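Local coordinates for type I modular polyketide synthase (Streptomyces albus subsp. albus, PDB 6IYR), which probably transfers a malonyl-type extender unit from its coenzyme A thioester to an acyl carrier protein, as the acyltransferase domain of salinomycin synthase module 8, at residues A[385-390]-A[408-413]; A[283-288]-A[401-406]. All blocks are in the same frame, centred on the assembly; numbering follows the deposited sequence.

Contact 1: A[385-390]-A[408-413]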
ATOM      1  N   THR A 385     -13.026  11.770   3.138  1.00 27.37           N
ATOM      2  CA  THR A 385     -14.280  11.082   3.365  1.00 31.99           C
ATOM      3  C   THR A 385     -14.121  10.036   4.470  1.00 35.37           C
ATOM      4  O   THR A 385     -14.933   9.978   5.398  1.00 33.14           O
ATOM      5  CB  THR A 385     -14.728  10.424   2.072  1.00 30.60           C
ATOM      6  OG1 THR A 385     -15.157  11.466   1.203  1.00 30.56           O
ATOM      7  CG2 THR A 385     -15.881   9.462   2.277  1.00 32.81           C
ATOM      8  N   LEU A 386     -13.038   9.262   4.413  1.00 29.47           N
ATOM      9  CA  LEU A 386     -12.840   8.191   5.387  1.00 33.03           C
ATOM     10  C   LEU A 386     -12.516   8.711   6.785  1.00 31.67           C
ATOM     11  O   LEU A 386     -13.021   8.208   7.793  1.00 29.71           O
ATOM     12  CB  LEU A 386     -11.787   7.197   4.908  1.00 29.13           C
ATOM     13  CG  LEU A 386     -12.245   6.516   3.630  1.00 25.64           C
ATOM     14  CD1 LEU A 386     -11.162   5.713   2.958  1.00 32.34           C
ATOM     15  CD2 LEU A 386     -13.403   5.587   3.912  1.00 29.72           C
ATOM     16  N   LEU A 387     -11.762   9.787   6.821  1.00 29.94           N
ATOM     17  CA  LEU A 387     -11.408  10.435   8.054  1.00 30.63           C
ATOM     18  C   LEU A 387     -12.674  10.930   8.724  1.00 39.32           C
ATOM     19  O   LEU A 387     -12.877  10.721   9.919  1.00 27.71           O
ATOM     20  CB  LEU A 387     -10.502  11.609   7.751  1.00 32.90           C
ATOM     21  CG  LEU A 387      -9.027  11.485   8.113  1.00 37.72           C
ATOM     22  CD1 LEU A 387      -8.500  10.087   8.414  1.00 37.91           C
ATOM     23  CD2 LEU A 387      -8.181  12.258   7.140  1.00 31.14           C
ATOM     24  N   ASP A 388     -13.535  11.579   7.951  1.00 35.25           N
ATOM     25  CA  ASP A 388     -14.809  12.064   8.481  1.00 41.30           C
ATOM     26  C   ASP A 388     -15.732  10.954   8.978  1.00 36.35           C
ATOM     27  O   ASP A 388     -16.482  11.141   9.903  1.00 33.44           O
ATOM     28  CB  ASP A 388     -15.549  12.902   7.452  1.00 46.22           C
ATOM     29  CG  ASP A 388     -16.177  14.114   8.082  1.00 58.62           C
ATOM     30  OD1 ASP A 388     -15.414  14.995   8.529  1.00 79.82           O
ATOM     31  OD2 ASP A 388     -17.383  14.073   8.371  1.00 49.99           O
ATOM     32  N   ARG A 389     -15.615   9.778   8.402  1.00 33.36           N
ATOM     33  CA  ARG A 389     -16.311   8.623   8.904  1.00 37.26           C
ATOM     34  C   ARG A 389     -15.589   7.907  10.047  1.00 35.44           C
ATOM     35  O   ARG A 389     -16.050   6.869  10.504  1.00 36.63           O
ATOM     36  CB  ARG A 389     -16.631   7.681   7.746  1.00 35.82           C
ATOM     37  CG  ARG A 389     -17.605   8.350   6.767  1.00 37.62           C
ATOM     38  CD  ARG A 389     -17.623   7.644   5.443  1.00 31.92           C
ATOM     39  NE  ARG A 389     -18.068   6.260   5.565  1.00 44.02           N
ATOM     40  CZ  ARG A 389     -19.348   5.891   5.496  1.00 52.48           C
ATOM     41  NH1 ARG A 389     -20.266   6.814   5.300  1.00 46.92           N
ATOM     42  NH2 ARG A 389     -19.721   4.614   5.611  1.00 49.25           N
ATOM     43  N   GLY A 390     -14.538   8.513  10.601  1.00 37.72           N
ATOM     44  CA  GLY A 390     -13.903   7.962  11.805  1.00 33.96           C
ATOM     45  C   GLY A 390     -12.906   6.840  11.614  1.00 39.17           C
ATOM     46  O   GLY A 390     -12.507   6.213  12.575  1.00 44.30           O
ATOM     47  N   GLN A 408      -0.647  11.234   5.142  1.00 29.33           N
ATOM     48  CA  GLN A 408      -0.206  11.928   6.352  1.00 29.36           C
ATOM     49  C   GLN A 408      -0.437  13.427   6.257  1.00 35.89           C
ATOM     50  O   GLN A 408      -0.894  14.066   7.223  1.00 33.81           O
ATOM     51  CB  GLN A 408       1.290  11.662   6.588  1.00 33.33           C
ATOM     52  CG  GLN A 408       1.791  12.207   7.920  1.00 31.13           C
ATOM     53  CD  GLN A 408       1.141  11.516   9.111  1.00 28.60           C
ATOM     54  OE1 GLN A 408       0.312  12.102   9.820  1.00 37.80           O
ATOM     55  NE2 GLN A 408       1.417  10.242   9.257  1.00 28.37           N
ATOM     56  N   GLU A 409      -0.242  13.975   5.061  1.00 32.83           N
ATOM     57  CA  GLU A 409      -0.489  15.394   4.829  1.00 34.63           C
ATOM     58  C   GLU A 409      -1.971  15.731   4.998  1.00 28.49           C
ATOM     59  O   GLU A 409      -2.331  16.797   5.517  1.00 31.01           O
ATOM     60  CB  GLU A 409       0.005  15.770   3.413  1.00 42.13           C
ATOM     61  CG  GLU A 409      -0.145  17.238   3.032  1.00 50.58           C
ATOM     62  CD  GLU A 409       0.424  17.552   1.642  1.00 50.08           C
ATOM     63  OE1 GLU A 409      -0.299  17.457   0.622  1.00 39.27           O
ATOM     64  OE2 GLU A 409       1.589  17.959   1.579  1.00 39.78           O
ATOM     65  N   THR A 410      -2.870  14.854   4.550  1.00 34.15           N
ATOM     66  CA  THR A 410      -4.278  15.172   4.745  1.00 33.61           C
ATOM     67  C   THR A 410      -4.763  14.938   6.180  1.00 32.29           C
ATOM     68  O   THR A 410      -5.523  15.751   6.708  1.00 34.25           O
ATOM     69  CB  THR A 410      -5.240  14.583   3.703  1.00 32.90           C
ATOM     70  OG1 THR A 410      -6.197  13.727   4.322  1.00 59.97           O
ATOM     71  CG2 THR A 410      -4.537  13.943   2.597  1.00 27.17           C
ATOM     72  N   ILE A 411      -4.276  13.877   6.812  1.00 32.96           N
ATOM     73  CA  ILE A 411      -4.488  13.657   8.257  1.00 29.13           C
ATOM     74  C   ILE A 411      -4.071  14.896   9.017  1.00 33.00           C
ATOM     75  O   ILE A 411      -4.802  15.376   9.878  1.00 36.53           O
ATOM     76  CB  ILE A 411      -3.646  12.467   8.787  1.00 31.54           C
ATOM     77  CG1 ILE A 411      -4.160  11.174   8.196  1.00 28.37           C
ATOM     78  CG2 ILE A 411      -3.653  12.409  10.323  1.00 32.57           C
ATOM     79  CD1 ILE A 411      -3.388   9.943   8.586  1.00 33.56           C
ATOM     80  N   ASP A 412      -2.882  15.406   8.732  1.00 33.89           N
ATOM     81  CA  ASP A 412      -2.381  16.562   9.471  1.00 36.61           C
ATOM     82  C   ASP A 412      -3.249  17.780   9.252  1.00 39.75           C
ATOM     83  O   ASP A 412      -3.408  18.590  10.149  1.00 38.14           O
ATOM     84  CB  ASP A 412      -0.926  16.907   9.094  1.00 36.50           C
ATOM     85  CG  ASP A 412       0.081  15.873   9.606  1.00 37.80           C
ATOM     86  OD1 ASP A 412      -0.325  14.988  10.366  1.00 39.99           O
ATOM     87  OD2 ASP A 412       1.246  15.852   9.131  1.00 39.99           O
ATOM     88  N   ALA A 413      -3.719  17.998   8.038  1.00 41.77           N
ATOM     89  CA  ALA A 413      -4.441  19.227   7.784  1.00 40.34           C
ATOM     90  C   ALA A 413      -5.835  19.114   8.385  1.00 40.74           C
ATOM     91  O   ALA A 413      -6.445  20.096   8.737  1.00 41.80           O
ATOM     92  CB  ALA A 413      -4.527  19.495   6.295  1.00 40.53           C
TER
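Leu-387 and Thr-410 touch with side-chain torsions that are far from staggered in both residues. At Leu-387 a chi1 of -108° swings the branch out toward the neighbouring helix, and a chi2 of 15° brings CD1 almost into eclipse with CA; CD2 is the methyl that makes the crossing. In Thr-410 the hydroxyl stands at chi1 120°, nearly eclipsing its own backbone C, and OG1 is directed at the leucine. The resulting approach is slanted, with CD2 of Leu-387 3.7 Å from OG1 of Thr-410. That hydroxyl is buried against a methyl and has no hydrogen-bonding partner in the model, so the contact it makes is van der Waals; the threonine side chain also touches Val-383 and Pro-287. The same leucine methyl rests on the helix backbone, 4.1 Å from CA of Ile-411, and lies alongside that residue's CG1 at 4.3 Å. The pair joins helices 379-388 and 404-414, which precede and follow strand 393-396 of the parallel sheet in the acyltransferase core; strand 393-396, helix 404-414 and strand 419-421 form a beta-alpha-beta crossover. Leucine and isoleucine suit this place because both also face the sheet: Leu-387 touches Phe-394, and Ile-411 touches Thr-420. Just past Leu-387, after Asp-388, its helix ends in a Schellman motif. Gly-390, with its positive phi, is the C-prime residue; its N bonds to O of Leu-387 at 2.8 Å, while His-391 N reaches Leu-386 O. Arg-127 then binds the carbonyl oxygen of Arg-389 just past the helix end.

Contact 2: A[283-288]-A[401-406]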
ATOM      1  N   SER A 283      -3.730  13.727 -10.625  1.00 25.86           N
ATOM      2  CA  SER A 283      -4.079  13.195  -9.318  1.00 29.88           C
ATOM      3  C   SER A 283      -3.973  14.259  -8.270  1.00 33.21           C
ATOM      4  O   SER A 283      -3.138  15.157  -8.370  1.00 29.53           O
ATOM      5  CB  SER A 283      -3.212  11.950  -8.995  1.00 26.56           C
ATOM      6  OG  SER A 283      -1.927  12.297  -8.565  1.00 33.55           O
ATOM      7  N   VAL A 284      -4.894  14.209  -7.319  1.00 28.76           N
ATOM      8  CA  VAL A 284      -4.814  15.031  -6.121  1.00 28.78           C
ATOM      9  C   VAL A 284      -4.612  14.129  -4.924  1.00 33.63           C
ATOM     10  O   VAL A 284      -5.533  13.410  -4.526  1.00 28.11           O
ATOM     11  CB  VAL A 284      -6.109  15.819  -5.914  1.00 31.54           C
ATOM     12  CG1 VAL A 284      -6.012  16.732  -4.690  1.00 31.01           C
ATOM     13  CG2 VAL A 284      -6.419  16.619  -7.168  1.00 37.60           C
ATOM     14  N   ASN A 285      -3.413  14.195  -4.352  1.00 29.20           N
ATOM     15  CA  ASN A 285      -2.966  13.258  -3.347  1.00 32.21           C
ATOM     16  C   ASN A 285      -2.941  13.797  -1.922  1.00 37.11           C
ATOM     17  O   ASN A 285      -2.789  13.030  -0.994  1.00 36.00           O
ATOM     18  CB  ASN A 285      -1.613  12.733  -3.725  1.00 31.59           C
ATOM     19  CG  ASN A 285      -1.650  12.035  -5.052  1.00 35.51           C
ATOM     20  OD1 ASN A 285      -2.669  11.511  -5.444  1.00 34.63           O
ATOM     21  ND2 ASN A 285      -0.607  12.180  -5.815  1.00 38.79           N
ATOM     22  N   GLY A 286      -3.096  15.112  -1.763  1.00 35.68           N
ATOM     23  CA  GLY A 286      -3.075  15.759  -0.452  1.00 35.58           C
ATOM     24  C   GLY A 286      -3.358  17.237  -0.643  1.00 33.12           C
ATOM     25  O   GLY A 286      -3.339  17.719  -1.761  1.00 38.07           O
ATOM     26  N   PRO A 287      -3.668  17.957   0.429  1.00 32.57           N
ATOM     27  CA  PRO A 287      -4.019  19.373   0.282  1.00 36.27           C
ATOM     28  C   PRO A 287      -2.940  20.238  -0.390  1.00 34.37           C
ATOM     29  O   PRO A 287      -3.255  21.304  -0.896  1.00 35.54           O
ATOM     30  CB  PRO A 287      -4.247  19.837   1.737  1.00 39.87           C
ATOM     31  CG  PRO A 287      -3.569  18.827   2.590  1.00 40.53           C
ATOM     32  CD  PRO A 287      -3.590  17.536   1.838  1.00 39.69           C
ATOM     33  N   GLN A 288      -1.688  19.795  -0.392  1.00 40.36           N
ATOM     34  CA  GLN A 288      -0.607  20.514  -1.103  1.00 41.05           C
ATOM     35  C   GLN A 288       0.213  19.595  -1.990  1.00 37.59           C
ATOM     36  O   GLN A 288       1.422  19.773  -2.153  1.00 38.03           O
ATOM     37  CB  GLN A 288       0.325  21.168  -0.098  1.00 42.66           C
ATOM     38  CG  GLN A 288      -0.333  22.274   0.696  1.00 53.57           C
ATOM     39  CD  GLN A 288      -0.171  23.623   0.038  1.00 68.47           C
ATOM     40  OE1 GLN A 288      -1.150  24.332  -0.189  1.00 86.68           O
ATOM     41  NE2 GLN A 288       1.067  23.973  -0.305  1.00 83.89           N
ATOM     42  N   PRO A 401       6.325   2.275   0.191  1.00 26.91           N
ATOM     43  CA  PRO A 401       5.339   3.310   0.496  1.00 28.74           C
ATOM     44  C   PRO A 401       5.405   4.530  -0.409  1.00 34.50           C
ATOM     45  O   PRO A 401       6.382   5.224  -0.391  1.00 23.60           O
ATOM     46  CB  PRO A 401       5.678   3.753   1.909  1.00 30.23           C
ATOM     47  CG  PRO A 401       6.751   2.833   2.396  1.00 31.67           C
ATOM     48  CD  PRO A 401       7.383   2.192   1.207  1.00 32.49           C
ATOM     49  N   VAL A 402       4.331   4.857  -1.109  1.00 27.12           N
ATOM     50  CA  VAL A 402       4.353   5.974  -2.041  1.00 28.45           C
ATOM     51  C   VAL A 402       3.183   6.920  -1.827  1.00 24.55           C
ATOM     52  O   VAL A 402       3.126   7.964  -2.410  1.00 27.00           O
ATOM     53  CB  VAL A 402       4.360   5.496  -3.504  1.00 34.82           C
ATOM     54  CG1 VAL A 402       5.611   4.692  -3.801  1.00 32.68           C
ATOM     55  CG2 VAL A 402       3.137   4.646  -3.810  1.00 38.47           C
ATOM     56  N   LEU A 403       2.283   6.603  -0.930  1.00 24.99           N
ATOM     57  CA  LEU A 403       1.109   7.424  -0.697  1.00 25.02           C
ATOM     58  C   LEU A 403       0.913   7.700   0.753  1.00 28.16           C
ATOM     59  O   LEU A 403      -0.047   8.320   1.202  1.00 27.33           O
ATOM     60  CB  LEU A 403      -0.134   6.724  -1.251  1.00 29.25           C
ATOM     61  CG  LEU A 403      -0.325   6.902  -2.765  1.00 30.63           C
ATOM     62  CD1 LEU A 403      -1.551   6.136  -3.247  1.00 32.91           C
ATOM     63  CD2 LEU A 403      -0.468   8.378  -3.053  1.00 29.17           C
ATOM     64  N   THR A 404       1.882   7.250   1.507  1.00 27.20           N
ATOM     65  CA  THR A 404       1.874   7.403   2.924  1.00 31.34           C
ATOM     66  C   THR A 404       2.168   8.866   3.290  1.00 33.92           C
ATOM     67  O   THR A 404       1.453   9.452   4.099  1.00 24.83           O
ATOM     68  CB  THR A 404       2.883   6.348   3.373  1.00 39.97           C
ATOM     69  OG1 THR A 404       2.427   5.638   4.517  1.00 53.99           O
ATOM     70  CG2 THR A 404       4.250   6.852   3.422  1.00 26.81           C
ATOM     71  N   VAL A 405       2.955   9.555   2.460  1.00 26.33           N
ATOM     72  CA  VAL A 405       3.196  10.999   2.667  1.00 33.30           C
ATOM     73  C   VAL A 405       1.936  11.826   2.410  1.00 33.52           C
ATOM     74  O   VAL A 405       1.650  12.796   3.117  1.00 32.81           O
ATOM     75  CB  VAL A 405       4.321  11.508   1.749  1.00 33.97           C
ATOM     76  CG1 VAL A 405       4.428  13.031   1.813  1.00 37.73           C
ATOM     77  CG2 VAL A 405       5.635  10.849   2.156  1.00 41.56           C
ATOM     78  N   GLY A 406       1.201  11.477   1.356  1.00 29.41           N
ATOM     79  CA  GLY A 406      -0.016  12.209   1.023  1.00 28.34           C
ATOM     80  C   GLY A 406      -1.159  11.944   1.990  1.00 29.01           C
ATOM     81  O   GLY A 406      -1.919  12.847   2.340  1.00 24.38           O
TER
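Asn-285 sends its side chain from the end of strand 279-286 toward Leu-403. Its CB already faces the other segment, and a methyl of Leu-403, CD2, is 4.5 Å from that atom. One bond further, CG lies 4.3 Å from the same CD2, which sits almost squarely over the flat face of the amide, so the leucine covers that face while OD1 and ND2 bond to other groups. At the tip the two ends part: OD1 accepts a hydrogen bond from NE2 of His-219, and ND2 gives a weak one, 3.1 Å long and bent to 134°, to OG of Ser-283. An amide suits this position, since it can accept with one end and donate with the other. His-219 lies in a Gly-His-Ser-Gln-Gly sequence that is probably the nucleophile elbow of the acyltransferase, making Asn-285 a plausible second-shell residue there. Asn-285 and Gly-286 together face Ser-289 as a classic beta bulge in the hairpin of the mixed sheet. Behind the amide the backbones come close, with CA of Gly-286 and CA of Gly-406 4.9 Å apart. Lacking a CB, Gly-406 allows O of Asn-285 to within 3.5 Å of its CA. The carbonyl oxygens of Asn-285 and Gly-406 are also 3.5 Å apart; as two acceptors they form no hydrogen bond. Leu-403 occupies the N-cap position of helix 404-414, its N bonded to Glu-396.

Overall arrangement
From the N terminus the chain first reaches 283-288, at the end of strand 279-286 and the hairpin turn that follows, in the mixed sheet. It next runs through 385-390, on helix 379-388, and only at 401-406 does contact 2 close its loop of 112 residues. Contact 1 opened within that loop and closes later, at 408-413, after just 17 intervening residues, so the two loops cross. Helix 404-414 serves both: its first turn meets the mixed sheet, and its later turns meet helix 379-388 beside the parallel sheet. Glu-409 joins the contacts through a probable hydrogen bond from Gln-288 N to its OE1, and Pro-287 packs against Thr-410.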